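Local coordinates for 2-oxoglutarate carboxylase small subunit (Hydrogenobacter thermophilus, PDB 7KCT), which belongs to the biotin carboxylase family, combines a Rossmann-like N-terminal region with an ATP-grasp domain, and holds ADP, bicarbonate and magnesium in its pockets, at residues A17-I22 against D66-A71; A23-R28 against V307-T312; T47-K52 against E377-K382; D409-A414 against N432-K437. All blocks are in the same frame, centred on the assembly; numbering follows the deposited sequence.

Interaction 1 (A17-I22 against D66-A71); sequences ANRGEI and DTYLNA
Arg19 lays the aliphatic part of its side chain across the phenol end of Tyr68. Its CB sits 3.3 Å from Tyr68 OH, its CG lies over one face of the ring, and its CD comes to 4.0 Å from Tyr68 CE2; methylenes rather than charge thus meet the aromatic group. The two side chains cross at about a right angle, with guanidinium and ring planes 86° apart. A chi1 of 60° tucks CG of Arg19 between its own backbone N and carbonyl carbon; the later bend at chi3 turns the guanidinium to its salt-bridge partner Glu45. On the opposite face of the ring, Thr67 CG2 stands 3.5 Å above the plane, toward the rim. Asn18 O reaches Tyr68 CE1 obliquely at 3.4 Å. Asn18 OD1 takes the N-H of Arg19 on a lone pair, while its ND2 binds Pro88 O and Tyr90 O. This loop leads from strand 13-16 into helix 20-32. Ala17 O and Tyr68 O share a water, 2.7 Å from Ala17 O. Across these two segments the tyrosine ring offers a broad surface to the arginine methylenes; the direct contact is packing, and the water supplies the polar link.

Interaction 2 (A23-R28 against V307-T312); sequences ACRVIR and VTEMIT
A buried salt bridge between Arg25 and Glu309 joins helix 20-32 of the biotin carboxylase N-terminal region to helix 305-312 of the ATP-grasp region. The helices are too far apart for their backbones to meet, the nearest CA atoms, of Arg25 and Glu309, being 12.9 Å apart, and two long side chains arriving from opposite directions span the gap. Arg25 NH2 donates to Glu309 OE2 at 2.8 Å, with an N-H...O angle of 143°. The oxygen lies at the edge of the guanidinium, almost in its plane, and receives the bond on its syn lone pair. The carboxylate is twisted by 65° against the guanidinium, and the pair meets through one bond and not as a flat two-bond fork; Glu309 OE1 stays 3.4 Å from Arg25 NH2. Glu309 runs extended beyond CG, whereas Arg25 bends at chi2 (79°) on its way across. Arg25 NH2 also pairs with Asp315 and NE bonds to His305 NE2, while Glu309 OE1 pairs with Arg375 and OE2 accepts from Ile316 N. Arginine and glutamate suit the place because each can serve several partners, which probably offsets the cost of burying charge. Helix 305-312 follows Arg300, Gln302, Val303 and Glu304, which line an ADP pocket, and the arrangement is that of a buried interdomain salt-bridge network near a nucleotide pocket.

Interaction 3 (T47-K52 against E377-K382); sequences TARHVK and EHASSK
Arg49, in the first turn of helix 49-53, packs its CB against the backbone of Ala379, 3.4 Å from Ala379 O; the two CB atoms, of Arg49 and Ala379, are 4.0 Å apart. A side chain as small as that of Ala379 lets the helix come this close. Arg49 leaves the backbone with CG anti to N, then bends twice, at chi2 (58°) and chi3 (43°). The folded chain brings NE to water 2, at 3.0 Å in the guanidinium plane, and the same water is 2.9 Å from Ser381 OG. Ser381, its OG anti to the carbonyl carbon (chi1 -75°), places that hydroxyl obliquely to the guanidinium, 3.8 Å from Arg49 NH2; it also bonds to Tyr366 O of the second subunit. One face of the guanidinium carries Lys52 CD, 3.3 Å above the plane and toward the rim. These two like-charged residues share Glu419 of the second subunit, which takes Arg49 NH1 and Lys52 NZ in salt bridges. At the backbone, Arg49 N, a first-turn N-H, gives its proton to water 3, which donates in turn to Ala379 O at 2.7 Å. The arrangement is a water-bridged seam between the N-terminal and C-terminal regions of a biotin carboxylase fold, set at the subunit interface.

Interaction 4 (D409-A414 against N432-K437); sequences DRMRSA and NIMKDK
The guanidinium of Arg412, whose aliphatic stem packs on Met434 and Lys435, has the carbonyl oxygen of Asp409 over the centre of one face, 3.9 Å above the plane. At its edge, NH1 forms a salt bridge of 2.9 Å to Asp409 OD1, one helical turn back. The bond is fairly straight (154°) and close to the guanidinium plane, but it meets the carboxylate from the anti side and 32° out of its plane; the same OD1 also pairs with Arg440. Arg412 NH2 binds Lys31 O of the second subunit, so bonds at NH1 and NH2 probably hold the rotation of the head. The stem does the packing: Arg412 CB touches Met434 CB at 3.7 Å, and Arg412 CD meets Lys435 CG at 3.8 Å, the Arg412 and Lys435 side chains crossing at about a right angle. Their methylenes touch while the charges diverge, Arg412 NE and Lys435 NZ being 6.6 Å apart. The contact joins helices 404-417 and 427-435 of the biotin carboxylase C-terminal domain, the first packing on strands 341-351 and 393-401, the second on 341-351. Toward that sheet, Met411 CG rests 3.7 Å from Met434 SD. Met434 bends at chi2 and chi3, which carries its SD to Met411; an unbranched thioether suits the place because it can take such a bent path. Beyond the pair, Met411 touches Leu397, Ile343 and Cys345, while Met434 touches Cys345 and Phe439.

In the fold
From the N terminus, interaction 1 closes a loop of 43 residues within the N-terminal region. Interaction 2 starts on the same helix 20-32 and spans 278 residues to the ATP-grasp region; interaction 3 starts inside the loop of interaction 1 and runs 324 residues to the C-terminal region. These three cross one another pairwise along the chain, none nesting in another, and they touch in space: His50 packs on Arg19 and Ala23, and Arg25 on Glu377. Interaction 4 opens after all three have closed, spans 17 residues and ties together two helices of the C-terminal region. Interactions 2, 3 and 4 all touch the second subunit.

Interaction 1 (A17-I22 against D66-A71)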
loop_
_atom_site.group_PDB
_atom_site.type_symbol
_atom_site.label_atom_id
_atom_site.label_comp_id
_atom_site.label_asym_id
_atom_site.label_seq_id
_atom_site.Cartn_x
_atom_site.Cartn_y
_atom_site.Cartn_z
ATOM N N ALA A 17 -21.601 -11.789 1.372
ATOM C CA ALA A 17 -22.922 -11.227 1.683
ATOM C C ALA A 17 -22.764 -9.830 2.292
ATOM O O ALA A 17 -22.992 -9.601 3.482
ATOM C CB ALA A 17 -23.695 -12.156 2.607
ATOM N N ASN A 18 -22.234 -8.909 1.494
ATOM C CA ASN A 18 -21.911 -7.568 1.992
ATOM C C ASN A 18 -21.566 -6.659 0.811
ATOM O O ASN A 18 -21.799 -7.028 -0.346
ATOM C CB ASN A 18 -20.785 -7.613 3.019
ATOM C CG ASN A 18 -20.945 -6.540 4.099
ATOM O OD1 ASN A 18 -21.034 -5.335 3.818
ATOM N ND2 ASN A 18 -20.964 -6.975 5.330
ATOM N N ARG A 19 -21.104 -5.436 1.101
ATOM C CA ARG A 19 -20.928 -4.399 0.082
ATOM C C ARG A 19 -19.719 -3.542 0.402
ATOM O O ARG A 19 -19.077 -3.697 1.440
ATOM C CB ARG A 19 -22.180 -3.510 -0.027
ATOM C CG ARG A 19 -22.580 -2.759 1.265
ATOM C CD ARG A 19 -23.667 -1.673 1.047
ATOM N NE ARG A 19 -23.183 -0.607 0.157
ATOM C CZ ARG A 19 -22.345 0.354 0.497
ATOM N NH1 ARG A 19 -21.853 0.448 1.741
ATOM N NH2 ARG A 19 -21.967 1.221 -0.445
ATOM N N GLY A 20 -19.404 -2.620 -0.510
ATOM C CA GLY A 20 -18.500 -1.566 -0.129
ATOM C C GLY A 20 -17.093 -2.095 0.071
ATOM O O GLY A 20 -16.700 -3.095 -0.511
ATOM N N GLU A 21 -16.339 -1.441 0.940
ATOM C CA GLU A 21 -14.915 -1.761 1.047
ATOM C C GLU A 21 -14.667 -3.178 1.540
ATOM O O GLU A 21 -13.673 -3.803 1.142
ATOM C CB GLU A 21 -14.190 -0.757 1.953
ATOM C CG GLU A 21 -14.547 -0.770 3.450
ATOM C CD GLU A 21 -13.640 -1.677 4.261
ATOM O OE1 GLU A 21 -12.687 -2.266 3.676
ATOM O OE2 GLU A 21 -13.872 -1.782 5.495
ATOM N N ILE A 22 -15.498 -3.673 2.469
ATOM C CA ILE A 22 -15.252 -4.998 3.043
ATOM C C ILE A 22 -15.573 -6.072 2.007
ATOM O O ILE A 22 -14.927 -7.123 1.970
ATOM C CB ILE A 22 -16.044 -5.149 4.364
ATOM C CG1 ILE A 22 -15.673 -6.439 5.080
ATOM C CG2 ILE A 22 -17.574 -5.169 4.150
ATOM C CD1 ILE A 22 -14.207 -6.571 5.476
ATOM N N ASP A 66 -32.790 -4.733 2.867
ATOM C CA ASP A 66 -33.283 -6.091 2.707
ATOM C C ASP A 66 -32.386 -6.903 1.791
ATOM O O ASP A 66 -32.321 -8.115 1.928
ATOM C CB ASP A 66 -34.700 -6.039 2.140
ATOM C CG ASP A 66 -35.244 -7.406 1.766
ATOM O OD1 ASP A 66 -35.422 -8.242 2.682
ATOM O OD2 ASP A 66 -35.522 -7.623 0.560
ATOM N N THR A 67 -31.731 -6.241 0.827
ATOM C CA THR A 67 -30.709 -6.888 0.005
ATOM C C THR A 67 -29.747 -7.713 0.849
ATOM O O THR A 67 -29.443 -8.864 0.523
ATOM C CB THR A 67 -29.926 -5.828 -0.775
ATOM O OG1 THR A 67 -30.805 -5.151 -1.687
ATOM C CG2 THR A 67 -28.733 -6.472 -1.565
ATOM N N TYR A 68 -29.232 -7.131 1.936
ATOM C CA TYR A 68 -28.214 -7.753 2.762
ATOM C C TYR A 68 -28.730 -8.396 4.056
ATOM O O TYR A 68 -27.956 -9.078 4.740
ATOM C CB TYR A 68 -27.122 -6.720 3.100
ATOM C CG TYR A 68 -26.553 -6.058 1.859
ATOM C CD1 TYR A 68 -25.534 -6.669 1.164
ATOM C CD2 TYR A 68 -27.071 -4.871 1.365
ATOM C CE1 TYR A 68 -25.006 -6.128 0.042
ATOM C CE2 TYR A 68 -26.554 -4.303 0.213
ATOM C CZ TYR A 68 -25.503 -4.965 -0.444
ATOM O OH TYR A 68 -24.911 -4.513 -1.586
ATOM N N LEU A 69 -30.000 -8.235 4.405
ATOM C CA LEU A 69 -30.509 -8.729 5.693
ATOM C C LEU A 69 -31.468 -9.909 5.563
ATOM O O LEU A 69 -31.839 -10.500 6.573
ATOM C CB LEU A 69 -31.211 -7.594 6.463
ATOM C CG LEU A 69 -30.305 -6.461 6.958
ATOM C CD1 LEU A 69 -31.173 -5.329 7.642
ATOM C CD2 LEU A 69 -29.229 -6.984 7.919
ATOM N N ASN A 70 -31.859 -10.290 4.358
ATOM C CA ASN A 70 -32.776 -11.411 4.164
ATOM C C ASN A 70 -31.974 -12.706 4.105
ATOM O O ASN A 70 -31.487 -13.102 3.047
ATOM C CB ASN A 70 -33.602 -11.200 2.910
ATOM C CG ASN A 70 -34.756 -12.196 2.786
ATOM O OD1 ASN A 70 -34.568 -13.399 2.928
ATOM N ND2 ASN A 70 -35.945 -11.688 2.496
ATOM N N ALA A 71 -31.876 -13.375 5.257
ATOM C CA ALA A 71 -31.061 -14.576 5.377
ATOM C C ALA A 71 -31.526 -15.696 4.441
ATOM O O ALA A 71 -30.690 -16.363 3.821
ATOM C CB ALA A 71 -31.061 -15.027 6.831
HETATM O O HOH W 1 -25.266 -10.262 4.730
#

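Interaction 2 (A23-R28 against V307-T312)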
loop_
_atom_site.group_PDB
_atom_site.type_symbol
_atom_site.label_atom_id
_atom_site.label_comp_id
_atom_site.label_asym_id
_atom_site.label_seq_id
_atom_site.Cartn_x
_atom_site.Cartn_y
_atom_site.Cartn_z
ATOM N N ALA A 23 -16.569 -5.845 1.151
ATOM C CA ALA A 23 -16.817 -6.847 0.129
ATOM C C ALA A 23 -15.621 -6.905 -0.819
ATOM O O ALA A 23 -15.161 -8.003 -1.169
ATOM C CB ALA A 23 -18.135 -6.574 -0.602
ATOM N N CYS A 24 -15.015 -5.746 -1.129
ATOM C CA CYS A 24 -13.821 -5.747 -1.972
ATOM C C CYS A 24 -12.653 -6.445 -1.299
ATOM O O CYS A 24 -11.926 -7.212 -1.947
ATOM C CB CYS A 24 -13.441 -4.317 -2.372
ATOM S SG CYS A 24 -14.690 -3.538 -3.468
ATOM N N ARG A 25 -12.461 -6.196 -0.010
ATOM C CA ARG A 25 -11.410 -6.843 0.775
ATOM C C ARG A 25 -11.541 -8.355 0.763
ATOM O O ARG A 25 -10.545 -9.084 0.618
ATOM C CB ARG A 25 -11.479 -6.292 2.208
ATOM C CG ARG A 25 -10.667 -7.084 3.214
ATOM C CD ARG A 25 -9.204 -6.725 3.098
ATOM N NE ARG A 25 -8.321 -7.438 4.018
ATOM C CZ ARG A 25 -7.666 -8.546 3.723
ATOM N NH1 ARG A 25 -7.817 -9.123 2.529
ATOM N NH2 ARG A 25 -6.835 -9.058 4.632
ATOM N N VAL A 26 -12.751 -8.859 0.944
ATOM C CA VAL A 26 -12.951 -10.299 0.896
ATOM C C VAL A 26 -12.759 -10.836 -0.522
ATOM O O VAL A 26 -12.153 -11.896 -0.718
ATOM C CB VAL A 26 -14.346 -10.639 1.458
ATOM C CG1 VAL A 26 -14.678 -12.105 1.242
ATOM C CG2 VAL A 26 -14.420 -10.258 2.980
ATOM N N ILE A 27 -13.324 -10.154 -1.527
ATOM C CA ILE A 27 -13.157 -10.587 -2.911
ATOM C C ILE A 27 -11.692 -10.706 -3.271
ATOM O O ILE A 27 -11.285 -11.656 -3.947
ATOM C CB ILE A 27 -13.890 -9.668 -3.906
ATOM C CG1 ILE A 27 -15.372 -9.873 -3.755
ATOM C CG2 ILE A 27 -13.429 -9.992 -5.357
ATOM C CD1 ILE A 27 -16.227 -8.826 -4.348
ATOM N N ARG A 28 -10.875 -9.761 -2.833
ATOM C CA ARG A 28 -9.451 -9.816 -3.142
ATOM C C ARG A 28 -8.776 -11.044 -2.528
ATOM O O ARG A 28 -7.912 -11.665 -3.160
ATOM C CB ARG A 28 -8.734 -8.554 -2.643
ATOM C CG ARG A 28 -7.223 -8.622 -2.878
ATOM C CD ARG A 28 -6.448 -7.284 -2.853
ATOM N NE ARG A 28 -7.124 -6.246 -3.613
ATOM C CZ ARG A 28 -7.251 -6.221 -4.935
ATOM N NH1 ARG A 28 -6.726 -7.183 -5.666
ATOM N NH2 ARG A 28 -7.933 -5.247 -5.523
ATOM N N VAL A 307 -4.823 -2.605 10.788
ATOM C CA VAL A 307 -3.658 -2.154 11.554
ATOM C C VAL A 307 -2.946 -3.347 12.176
ATOM O O VAL A 307 -1.716 -3.372 12.283
ATOM C CB VAL A 307 -4.025 -1.104 12.632
ATOM C CG1 VAL A 307 -4.548 0.187 11.986
ATOM C CG2 VAL A 307 -4.981 -1.626 13.701
ATOM N N THR A 308 -3.708 -4.341 12.600
ATOM C CA THR A 308 -3.116 -5.542 13.182
ATOM C C THR A 308 -2.364 -6.353 12.149
ATOM O O THR A 308 -1.300 -6.915 12.452
ATOM C CB THR A 308 -4.198 -6.392 13.842
ATOM O OG1 THR A 308 -4.800 -5.640 14.918
ATOM C CG2 THR A 308 -3.548 -7.728 14.339
ATOM N N GLU A 309 -2.889 -6.423 10.911
ATOM C CA GLU A 309 -2.171 -7.108 9.841
ATOM C C GLU A 309 -0.852 -6.436 9.531
ATOM O O GLU A 309 0.145 -7.111 9.215
ATOM C CB GLU A 309 -3.027 -7.183 8.565
ATOM C CG GLU A 309 -4.359 -7.830 8.742
ATOM C CD GLU A 309 -5.168 -7.862 7.430
ATOM O OE1 GLU A 309 -5.023 -6.967 6.557
ATOM O OE2 GLU A 309 -5.937 -8.822 7.249
ATOM N N MET A 310 -0.795 -5.114 9.627
ATOM C CA MET A 310 0.457 -4.457 9.259
ATOM C C MET A 310 1.577 -4.696 10.284
ATOM O O MET A 310 2.741 -4.674 9.919
ATOM C CB MET A 310 0.254 -2.957 9.083
ATOM C CG MET A 310 -0.926 -2.612 8.175
ATOM S SD MET A 310 -0.530 -2.954 6.465
ATOM C CE MET A 310 0.314 -1.397 6.193
ATOM N N ILE A 311 1.267 -4.834 11.576
ATOM C CA ILE A 311 2.337 -4.998 12.548
ATOM C C ILE A 311 2.700 -6.459 12.783
ATOM O O ILE A 311 3.804 -6.738 13.290
ATOM C CB ILE A 311 2.008 -4.333 13.900
ATOM C CG1 ILE A 311 0.794 -4.980 14.586
ATOM C CG2 ILE A 311 1.802 -2.801 13.735
ATOM C CD1 ILE A 311 0.553 -4.421 16.030
ATOM N N THR A 312 1.794 -7.390 12.482
ATOM C CA THR A 312 2.060 -8.818 12.669
ATOM C C THR A 312 2.432 -9.555 11.401
ATOM O O THR A 312 3.037 -10.630 11.486
ATOM C CB THR A 312 0.855 -9.563 13.256
ATOM O OG1 THR A 312 -0.263 -9.560 12.338
ATOM C CG2 THR A 312 0.418 -8.955 14.592
#

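Interaction 3 (T47-K52 against E377-K382)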
loop_
_atom_site.group_PDB
_atom_site.type_symbol
_atom_site.label_atom_id
_atom_site.label_comp_id
_atom_site.label_asym_id
_atom_site.label_seq_id
_atom_site.Cartn_x
_atom_site.Cartn_y
_atom_site.Cartn_z
ATOM N N THR A 47 -23.625 0.151 -10.165
ATOM C CA THR A 47 -22.268 0.429 -10.581
ATOM C C THR A 47 -21.254 0.183 -9.462
ATOM O O THR A 47 -20.106 0.560 -9.623
ATOM C CB THR A 47 -22.126 1.884 -11.051
ATOM O OG1 THR A 47 -22.404 2.762 -9.946
ATOM C CG2 THR A 47 -23.096 2.207 -12.163
ATOM N N ALA A 48 -21.633 -0.485 -8.384
ATOM C CA ALA A 48 -20.734 -0.675 -7.246
ATOM C C ALA A 48 -19.463 -1.406 -7.665
ATOM O O ALA A 48 -19.485 -2.302 -8.516
ATOM C CB ALA A 48 -21.411 -1.475 -6.138
ATOM N N ARG A 49 -18.357 -1.022 -7.033
ATOM C CA ARG A 49 -17.069 -1.653 -7.307
ATOM C C ARG A 49 -17.046 -3.139 -6.938
ATOM O O ARG A 49 -16.439 -3.947 -7.657
ATOM C CB ARG A 49 -15.985 -0.886 -6.563
ATOM C CG ARG A 49 -14.629 -1.456 -6.755
ATOM C CD ARG A 49 -14.219 -1.516 -8.215
ATOM N NE ARG A 49 -14.571 -0.302 -8.960
ATOM C CZ ARG A 49 -14.433 -0.142 -10.285
ATOM N NH1 ARG A 49 -13.986 -1.126 -11.075
ATOM N NH2 ARG A 49 -14.818 1.000 -10.838
ATOM N N HIS A 50 -17.703 -3.538 -5.824
ATOM C CA HIS A 50 -17.685 -4.955 -5.476
ATOM C C HIS A 50 -18.401 -5.800 -6.517
ATOM O O HIS A 50 -18.012 -6.941 -6.736
ATOM C CB HIS A 50 -18.277 -5.193 -4.078
ATOM C CG HIS A 50 -19.780 -5.064 -3.960
ATOM N ND1 HIS A 50 -20.429 -3.855 -3.835
ATOM C CD2 HIS A 50 -20.733 -6.008 -3.820
ATOM C CE1 HIS A 50 -21.723 -4.062 -3.672
ATOM N NE2 HIS A 50 -21.922 -5.365 -3.614
ATOM N N VAL A 51 -19.424 -5.236 -7.181
ATOM C CA VAL A 51 -20.109 -5.903 -8.292
ATOM C C VAL A 51 -19.189 -6.062 -9.505
ATOM O O VAL A 51 -19.211 -7.101 -10.159
ATOM C CB VAL A 51 -21.407 -5.148 -8.652
ATOM C CG1 VAL A 51 -22.081 -5.703 -9.982
ATOM C CG2 VAL A 51 -22.361 -5.167 -7.445
ATOM N N LYS A 52 -18.365 -5.052 -9.822
ATOM C CA LYS A 52 -17.430 -5.194 -10.943
ATOM C C LYS A 52 -16.322 -6.208 -10.647
ATOM O O LYS A 52 -15.901 -6.959 -11.543
ATOM C CB LYS A 52 -16.825 -3.834 -11.287
ATOM C CG LYS A 52 -17.770 -2.916 -12.052
ATOM C CD LYS A 52 -17.358 -1.430 -11.933
ATOM C CE LYS A 52 -18.041 -0.565 -13.013
ATOM N NZ LYS A 52 -17.275 -0.682 -14.349
ATOM N N GLU A 377 -7.847 0.934 1.585
ATOM C CA GLU A 377 -9.003 0.052 1.428
ATOM C C GLU A 377 -10.182 0.917 0.978
ATOM O O GLU A 377 -10.652 1.784 1.723
ATOM C CB GLU A 377 -9.324 -0.691 2.724
ATOM C CG GLU A 377 -8.177 -1.561 3.233
ATOM C CD GLU A 377 -8.072 -2.955 2.557
ATOM O OE1 GLU A 377 -9.068 -3.488 1.945
ATOM O OE2 GLU A 377 -6.959 -3.522 2.655
ATOM N N HIS A 378 -10.668 0.692 -0.240
ATOM C CA HIS A 378 -11.670 1.617 -0.748
ATOM C C HIS A 378 -12.459 0.968 -1.884
ATOM O O HIS A 378 -12.020 -0.007 -2.516
ATOM C CB HIS A 378 -11.004 2.943 -1.195
ATOM C CG HIS A 378 -10.347 2.870 -2.527
ATOM N ND1 HIS A 378 -10.589 3.792 -3.530
ATOM C CD2 HIS A 378 -9.502 1.950 -3.055
ATOM C CE1 HIS A 378 -9.928 3.431 -4.619
ATOM N NE2 HIS A 378 -9.248 2.328 -4.351
ATOM N N ALA A 379 -13.642 1.513 -2.135
ATOM C CA ALA A 379 -14.451 0.993 -3.221
ATOM C C ALA A 379 -14.992 2.110 -4.095
ATOM O O ALA A 379 -16.055 1.956 -4.702
ATOM C CB ALA A 379 -15.599 0.126 -2.692
ATOM N N SER A 380 -14.265 3.210 -4.187
ATOM C CA SER A 380 -14.750 4.446 -4.781
ATOM C C SER A 380 -13.933 4.867 -5.992
ATOM O O SER A 380 -12.775 4.488 -6.152
ATOM C CB SER A 380 -14.726 5.599 -3.769
ATOM O OG SER A 380 -15.769 5.416 -2.839
ATOM N N SER A 381 -14.607 5.642 -6.839
ATOM C CA SER A 381 -14.146 6.232 -8.079
ATOM C C SER A 381 -14.953 7.506 -8.294
ATOM O O SER A 381 -16.025 7.690 -7.708
ATOM C CB SER A 381 -14.364 5.316 -9.298
ATOM O OG SER A 381 -13.439 4.256 -9.347
ATOM N N LYS A 382 -14.495 8.346 -9.213
ATOM C CA LYS A 382 -15.350 9.452 -9.622
ATOM C C LYS A 382 -16.744 8.918 -9.948
ATOM O O LYS A 382 -16.892 7.894 -10.634
ATOM C CB LYS A 382 -14.764 10.171 -10.829
ATOM C CG LYS A 382 -15.797 11.088 -11.489
ATOM C CD LYS A 382 -15.214 12.331 -12.047
ATOM C CE LYS A 382 -16.264 13.127 -12.833
ATOM N NZ LYS A 382 -15.659 14.325 -13.502
HETATM O O HOH W 2 -15.299 2.432 -7.994
HETATM O O HOH W 3 -18.567 1.223 -5.275
#

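Interaction 4 (D409-A414 against N432-K437)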
loop_
_atom_site.group_PDB
_atom_site.type_symbol
_atom_site.label_atom_id
_atom_site.label_comp_id
_atom_site.label_asym_id
_atom_site.label_seq_id
_atom_site.Cartn_x
_atom_site.Cartn_y
_atom_site.Cartn_z
ATOM N N ASP A 409 3.508 11.136 11.046
ATOM C CA ASP A 409 3.937 11.986 9.931
ATOM C C ASP A 409 3.509 11.380 8.601
ATOM O O ASP A 409 2.974 12.076 7.724
ATOM C CB ASP A 409 5.461 12.165 9.944
ATOM C CG ASP A 409 5.998 12.882 11.197
ATOM O OD1 ASP A 409 5.297 13.718 11.809
ATOM O OD2 ASP A 409 7.163 12.634 11.548
ATOM N N ARG A 410 3.633 10.057 8.483
ATOM C CA ARG A 410 3.245 9.385 7.253
ATOM C C ARG A 410 1.744 9.488 7.025
ATOM O O ARG A 410 1.299 9.683 5.891
ATOM C CB ARG A 410 3.685 7.918 7.306
ATOM C CG ARG A 410 3.234 7.075 6.123
ATOM C CD ARG A 410 4.150 5.831 6.084
ATOM N NE ARG A 410 5.463 6.260 5.618
ATOM C CZ ARG A 410 6.616 5.651 5.862
ATOM N NH1 ARG A 410 6.671 4.578 6.637
ATOM N NH2 ARG A 410 7.726 6.155 5.354
ATOM N N MET A 411 0.936 9.372 8.089
ATOM C CA MET A 411 -0.514 9.489 7.940
ATOM C C MET A 411 -0.944 10.927 7.630
ATOM O O MET A 411 -1.825 11.152 6.787
ATOM C CB MET A 411 -1.217 8.989 9.218
ATOM C CG MET A 411 -2.720 9.189 9.213
ATOM S SD MET A 411 -3.645 8.205 7.983
ATOM C CE MET A 411 -3.601 6.604 8.748
ATOM N N ARG A 412 -0.422 11.905 8.367
ATOM C CA ARG A 412 -0.681 13.303 8.022
ATOM C C ARG A 412 -0.416 13.571 6.529
ATOM O O ARG A 412 -1.214 14.203 5.847
ATOM C CB ARG A 412 0.204 14.209 8.861
ATOM C CG ARG A 412 -0.052 15.735 8.688
ATOM C CD ARG A 412 1.120 16.610 9.179
ATOM N NE ARG A 412 2.396 16.333 8.478
ATOM C CZ ARG A 412 3.482 15.814 9.056
ATOM N NH1 ARG A 412 3.470 15.499 10.341
ATOM N NH2 ARG A 412 4.604 15.616 8.363
ATOM N N SER A 413 0.713 13.103 6.019
ATOM C CA SER A 413 1.107 13.375 4.638
ATOM C C SER A 413 0.233 12.646 3.625
ATOM O O SER A 413 0.015 13.146 2.518
ATOM C CB SER A 413 2.565 12.971 4.413
ATOM O OG SER A 413 3.407 13.776 5.186
ATOM N N ALA A 414 -0.166 11.421 3.942
ATOM C CA ALA A 414 -1.094 10.693 3.091
ATOM C C ALA A 414 -2.436 11.413 3.040
ATOM O O ALA A 414 -2.968 11.679 1.955
ATOM C CB ALA A 414 -1.255 9.260 3.603
ATOM N N ASN A 432 -5.898 17.450 11.224
ATOM C CA ASN A 432 -5.636 18.237 12.435
ATOM C C ASN A 432 -5.303 17.344 13.625
ATOM O O ASN A 432 -4.526 17.731 14.497
ATOM C CB ASN A 432 -6.838 19.132 12.760
ATOM C CG ASN A 432 -6.908 20.383 11.889
ATOM O OD1 ASN A 432 -5.930 20.781 11.291
ATOM N ND2 ASN A 432 -8.063 20.997 11.827
ATOM N N ILE A 433 -5.940 16.173 13.725
ATOM C CA ILE A 433 -5.573 15.221 14.770
ATOM C C ILE A 433 -4.109 14.825 14.640
ATOM O O ILE A 433 -3.348 14.835 15.621
ATOM C CB ILE A 433 -6.518 14.003 14.724
ATOM C CG1 ILE A 433 -7.971 14.450 14.949
ATOM C CG2 ILE A 433 -6.085 12.981 15.734
ATOM C CD1 ILE A 433 -9.028 13.340 14.845
ATOM N N MET A 434 -3.675 14.514 13.416
ATOM C CA MET A 434 -2.291 14.120 13.219
ATOM C C MET A 434 -1.325 15.255 13.568
ATOM O O MET A 434 -0.192 14.997 13.973
ATOM C CB MET A 434 -2.060 13.685 11.769
ATOM C CG MET A 434 -2.863 12.455 11.315
ATOM S SD MET A 434 -2.590 11.031 12.416
ATOM C CE MET A 434 -4.245 10.539 12.859
ATOM N N LYS A 435 -1.756 16.510 13.443
ATOM C CA LYS A 435 -0.915 17.646 13.825
ATOM C C LYS A 435 -1.018 18.015 15.308
ATOM O O LYS A 435 -0.295 18.902 15.782
ATOM C CB LYS A 435 -1.308 18.866 12.983
ATOM C CG LYS A 435 -0.977 18.790 11.518
ATOM C CD LYS A 435 -1.676 19.983 10.833
ATOM C CE LYS A 435 -1.202 20.157 9.420
ATOM N NZ LYS A 435 -1.984 21.215 8.723
ATOM N N ASP A 436 -1.954 17.429 16.032
ATOM C CA ASP A 436 -2.201 17.853 17.398
ATOM C C ASP A 436 -1.116 17.329 18.344
ATOM O O ASP A 436 -0.773 16.152 18.306
ATOM C CB ASP A 436 -3.566 17.366 17.840
ATOM C CG ASP A 436 -3.804 17.578 19.336
ATOM O OD1 ASP A 436 -3.804 18.741 19.759
ATOM O OD2 ASP A 436 -4.011 16.580 20.071
ATOM N N LYS A 437 -0.606 18.203 19.228
ATOM C CA LYS A 437 0.484 17.792 20.111
ATOM C C LYS A 437 0.068 16.642 21.019
ATOM O O LYS A 437 0.858 15.741 21.268
ATOM C CB LYS A 437 0.969 18.929 21.003
ATOM C CG LYS A 437 2.271 18.710 21.800
ATOM C CD LYS A 437 2.445 19.873 22.807
ATOM C CE LYS A 437 3.966 19.926 23.238
ATOM N NZ LYS A 437 4.626 18.645 23.415
#